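Local structure of dehalogenase (Rhodospirillaceae, 6A41) at residues A[130-135]-A[219-224]; A[174-179]-A[234-239]. The protein probably removes halide from halogenated substrates as a member of the short-chain dehydrogenase/reductase (enoyl reductase-like) family with a Rossmann fold. All blocks are in the same frame, centred on the assembly; numbering follows the deposited sequence.

Contact 1 of 2, residues A[130-135]-A[219-224]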
# COMPACT_ATOMS: atom_id res chain seq x y z
N ARG A 130 -10.70 18.35 12.55
CA ARG A 130 -10.48 16.96 12.31
C ARG A 130 -11.63 16.46 11.44
O ARG A 130 -12.81 16.75 11.73
CB ARG A 130 -10.51 16.15 13.61
CG ARG A 130 -9.50 16.52 14.61
CD ARG A 130 -8.23 15.81 14.24
NE ARG A 130 -7.22 16.05 15.26
CZ ARG A 130 -6.49 17.12 15.40
NH1 ARG A 130 -6.53 18.14 14.54
NH2 ARG A 130 -5.62 17.17 16.35
N ILE A 131 -11.35 15.77 10.38
CA ILE A 131 -12.40 15.11 9.63
C ILE A 131 -12.08 13.58 9.58
O ILE A 131 -10.94 13.23 9.17
CB ILE A 131 -12.44 15.61 8.17
CG1 ILE A 131 -12.54 17.10 7.92
CG2 ILE A 131 -13.53 14.89 7.38
CD1 ILE A 131 -13.84 17.65 8.15
N VAL A 132 -12.97 12.73 10.07
CA VAL A 132 -12.74 11.27 10.06
C VAL A 132 -13.84 10.61 9.25
O VAL A 132 -15.04 10.83 9.53
CB VAL A 132 -12.65 10.65 11.46
CG1 VAL A 132 -12.54 9.10 11.40
CG2 VAL A 132 -11.66 11.37 12.39
N PHE A 133 -13.47 9.92 8.18
CA PHE A 133 -14.39 9.11 7.45
C PHE A 133 -14.49 7.77 8.11
O PHE A 133 -13.45 7.02 8.24
CB PHE A 133 -13.99 9.02 5.97
CG PHE A 133 -14.10 10.32 5.21
CD1 PHE A 133 -13.10 11.27 5.29
CD2 PHE A 133 -15.12 10.56 4.35
CE1 PHE A 133 -13.15 12.46 4.58
CE2 PHE A 133 -15.20 11.79 3.66
CZ PHE A 133 -14.23 12.74 3.84
N VAL A 134 -15.65 7.33 8.47
CA VAL A 134 -15.75 5.93 8.95
C VAL A 134 -16.03 5.07 7.74
O VAL A 134 -17.07 5.24 7.10
CB VAL A 134 -16.84 5.68 9.92
CG1 VAL A 134 -16.69 4.31 10.56
CG2 VAL A 134 -16.76 6.75 11.00
N SER A 135 -15.06 4.21 7.40
CA SER A 135 -15.08 3.52 6.09
C SER A 135 -14.80 2.01 6.28
O SER A 135 -15.05 1.48 7.37
CB SER A 135 -14.04 4.14 5.11
OG SER A 135 -14.24 3.70 3.78
N ALA A 219 -13.16 4.06 20.01
CA ALA A 219 -11.95 4.54 20.58
C ALA A 219 -10.94 4.95 19.47
O ALA A 219 -10.21 5.94 19.64
CB ALA A 219 -11.24 3.55 21.57
N THR A 220 -10.91 4.19 18.39
CA THR A 220 -10.07 4.56 17.24
C THR A 220 -10.42 5.87 16.60
O THR A 220 -9.58 6.72 16.32
CB THR A 220 -9.97 3.37 16.26
OG1 THR A 220 -9.47 2.20 16.99
CG2 THR A 220 -9.04 3.72 15.20
N ILE A 221 -11.69 6.02 16.31
CA ILE A 221 -12.21 7.29 15.79
C ILE A 221 -11.96 8.44 16.76
O ILE A 221 -11.45 9.54 16.31
CB ILE A 221 -13.70 7.11 15.40
CG1 ILE A 221 -13.93 6.09 14.31
CG2 ILE A 221 -14.38 8.45 15.16
CD1 ILE A 221 -15.38 5.53 14.31
N CYS A 222 -12.24 8.25 18.05
CA CYS A 222 -11.93 9.22 19.05
C CYS A 222 -10.44 9.62 19.12
O CYS A 222 -10.09 10.81 19.18
CB CYS A 222 -12.39 8.80 20.43
SG CYS A 222 -14.19 8.91 20.55
N PHE A 223 -9.57 8.61 19.03
CA PHE A 223 -8.18 8.92 18.98
C PHE A 223 -7.86 9.88 17.76
O PHE A 223 -7.19 10.94 17.99
CB PHE A 223 -7.29 7.64 18.90
CG PHE A 223 -5.81 8.00 18.55
CD1 PHE A 223 -5.04 8.68 19.46
CD2 PHE A 223 -5.32 7.71 17.29
CE1 PHE A 223 -3.71 9.12 19.15
CE2 PHE A 223 -4.02 8.07 16.94
CZ PHE A 223 -3.25 8.76 17.85
N LEU A 224 -8.38 9.61 16.56
CA LEU A 224 -8.06 10.47 15.42
C LEU A 224 -8.65 11.87 15.57
O LEU A 224 -8.05 12.82 15.04
CB LEU A 224 -8.53 9.87 14.10
CG LEU A 224 -7.75 8.57 13.80
CD1 LEU A 224 -8.49 7.84 12.69
CD2 LEU A 224 -6.27 8.82 13.45
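R130 lays its side chain against the carbonyl of L224 at the end of helix 214-225. Its CB points toward the helix. R130 CG comes to 4.0 Å from L224 O. The chain then bends at chi2 (-84°), and this turn carries R130 CD on to 3.1 Å from L224 O. R130 NE lies 3.3 Å from L224 O, which sits at the edge of the guanidinium, near its plane. At the tip, R130 NH2 hydrogen-bonds to S226 O, just beyond the helix segment. A leucine here lacks the guanidinium and would probably leave S226 O without this donor and the helix end less firmly tied to the strand.

The helix covers one face of the parallel Rossmann sheet, and the axes of segments 219-224 and 130-135 run roughly antiparallel, at 156°. Alternate strand residues R130, V132 and V134 meet I221 and L224, about one helical turn apart. I131 and F133 serve the opposite face, where they pack on helix 98-126.

V132 divides its methyls between the two helix residues. V132 CG1, anti to the backbone N (chi1 175°), is 4.2 Å from I221 CG2. V132 CG2 reaches L224 CB at 3.9 Å, and these two side chains cross at about a right angle. One step further, I221 presents its CD1 to both methyls of V134. The nearer is V134 CG2, 3.8 Å from I221 CD1. V81 of the neighbouring strand 79-83 touches both V134 and I221. Beside L224, F223 stacks its ring on F223 of the second subunit.

Contact 2 of 2, residues A[174-179]-A[234-239]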
# COMPACT_ATOMS: atom_id res chain seq x y z
N VAL A 174 -7.33 15.04 7.98
CA VAL A 174 -8.34 14.27 7.31
C VAL A 174 -7.82 12.83 7.25
O VAL A 174 -6.84 12.55 6.62
CB VAL A 174 -8.61 14.74 5.93
CG1 VAL A 174 -9.78 13.98 5.34
CG2 VAL A 174 -8.95 16.21 5.86
N ASN A 175 -8.59 11.95 7.81
CA ASN A 175 -8.25 10.50 7.87
C ASN A 175 -9.52 9.65 7.68
O ASN A 175 -10.67 10.15 7.78
CB ASN A 175 -7.65 10.19 9.24
CG ASN A 175 -6.33 10.86 9.46
OD1 ASN A 175 -6.22 11.78 10.35
ND2 ASN A 175 -5.38 10.59 8.69
N ALA A 176 -9.32 8.33 7.50
CA ALA A 176 -10.43 7.39 7.51
C ALA A 176 -10.08 6.23 8.39
O ALA A 176 -8.86 5.91 8.60
CB ALA A 176 -10.69 6.84 6.12
N VAL A 177 -11.07 5.57 8.92
CA VAL A 177 -10.85 4.30 9.64
C VAL A 177 -11.50 3.24 8.72
O VAL A 177 -12.63 3.33 8.39
CB VAL A 177 -11.54 4.28 11.00
CG1 VAL A 177 -11.33 2.86 11.65
CG2 VAL A 177 -10.88 5.30 11.95
N GLY A 178 -10.72 2.26 8.30
CA GLY A 178 -11.13 1.20 7.43
C GLY A 178 -11.57 0.04 8.27
O GLY A 178 -10.78 -0.84 8.60
N SER A 179 -12.78 0.09 8.71
CA SER A 179 -13.30 -1.02 9.55
C SER A 179 -13.62 -2.28 8.80
O SER A 179 -13.98 -2.28 7.63
CB SER A 179 -14.60 -0.60 10.27
OG SER A 179 -14.93 -1.44 11.37
N GLY A 234 -4.21 12.16 6.09
CA GLY A 234 -4.14 11.51 4.85
C GLY A 234 -4.15 10.00 4.92
O GLY A 234 -3.81 9.36 3.92
N HIS A 235 -4.57 9.45 6.04
CA HIS A 235 -4.36 8.06 6.25
C HIS A 235 -5.68 7.29 6.33
O HIS A 235 -6.64 7.76 6.92
CB HIS A 235 -3.60 7.80 7.57
CG HIS A 235 -3.20 6.34 7.77
ND1 HIS A 235 -2.50 5.60 6.82
CD2 HIS A 235 -3.40 5.52 8.83
CE1 HIS A 235 -2.27 4.38 7.33
NE2 HIS A 235 -2.79 4.31 8.55
N VAL A 236 -5.65 6.05 5.82
CA VAL A 236 -6.77 5.09 6.02
C VAL A 236 -6.29 3.98 7.00
O VAL A 236 -5.44 3.18 6.61
CB VAL A 236 -7.17 4.46 4.67
CG1 VAL A 236 -8.25 3.40 4.99
CG2 VAL A 236 -7.63 5.55 3.76
N LEU A 237 -6.72 4.05 8.25
CA LEU A 237 -6.29 3.21 9.35
C LEU A 237 -7.15 1.94 9.38
O LEU A 237 -8.34 1.95 9.77
CB LEU A 237 -6.36 3.98 10.64
CG LEU A 237 -6.17 3.36 11.98
CD1 LEU A 237 -5.07 2.42 11.90
CD2 LEU A 237 -5.91 4.47 13.02
N PRO A 238 -6.57 0.79 8.99
CA PRO A 238 -7.30 -0.49 9.08
C PRO A 238 -7.63 -0.93 10.48
O PRO A 238 -6.79 -0.83 11.42
CB PRO A 238 -6.38 -1.48 8.38
CG PRO A 238 -5.36 -0.57 7.77
CD PRO A 238 -5.19 0.57 8.64
N HIS A 239 -8.88 -1.29 10.66
CA HIS A 239 -9.42 -1.65 11.95
C HIS A 239 -10.28 -2.89 11.75
O HIS A 239 -11.44 -2.86 11.78
CB HIS A 239 -10.22 -0.49 12.51
CG HIS A 239 -10.67 -0.70 13.91
ND1 HIS A 239 -11.79 -1.43 14.20
CD2 HIS A 239 -10.13 -0.31 15.09
CE1 HIS A 239 -11.96 -1.45 15.53
NE2 HIS A 239 -10.99 -0.76 16.10
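H239, G178 and A176 bury the most surface where strands 172-179 and 236-239 run side by side. A176 uses both its backbone polar atoms here. A176 N donates to H235 O at 2.8 Å, lying in the plane of that carbonyl. A176 O accepts from L237 N at 2.9 Å, along a nearly straight bond (N-H...O 171°). A176 CB packs against V236 CG2 at 4.1 Å, on the face that P238 also occupies.

G178 continues the pattern. G178 N donates to L237 O at 2.8 Å, coming from well above the carbonyl plane. G178 O accepts from H239 N at 2.8 Å, again with the donor above the plane. V236 CG1 lies close to the G178 backbone, and there is little room on this side.

H239 CB lies 3.6 Å from V177 CG1 on the other face. The two side chains run alongside each other, pointing the same way. With CG anti to the backbone N (chi1 -173°), the imidazole of H239 turns off the strand and packs on T220 of helix 214-225.

At the N-terminal end of the pairing, G234 N bonds to V174 O at 2.7 Å. Next to it, H235 NE2 hydrogen-bonds to H235 NE2 of the second subunit. Parallel pairing of this kind, with 236-239 as the outermost strand of the chain's sheet, is characteristic of the Rossmann fold of short-chain dehydrogenases/reductases.

Overall arrangement
The two contacts lie side by side, with centres about 7 Å apart. Their segments alternate along the chain: 130-135, 174-179, 219-224, then 234-239. Strands 129-136 and 172-179 are neighbours in the one parallel sheet. Probable backbone hydrogen bonds join them, F133 N to N175 O and S135 N to V177 O. Helix 214-225 of contact 1 is followed, after a loop, by strand 236-239 of contact 2, completing a beta-alpha-beta crossover from strand 172-179. V177 of contact 2 also touches I221 and L224 of contact 1. Both contacts reach the second subunit, so this last part of the Rossmann fold also forms part of a subunit interface.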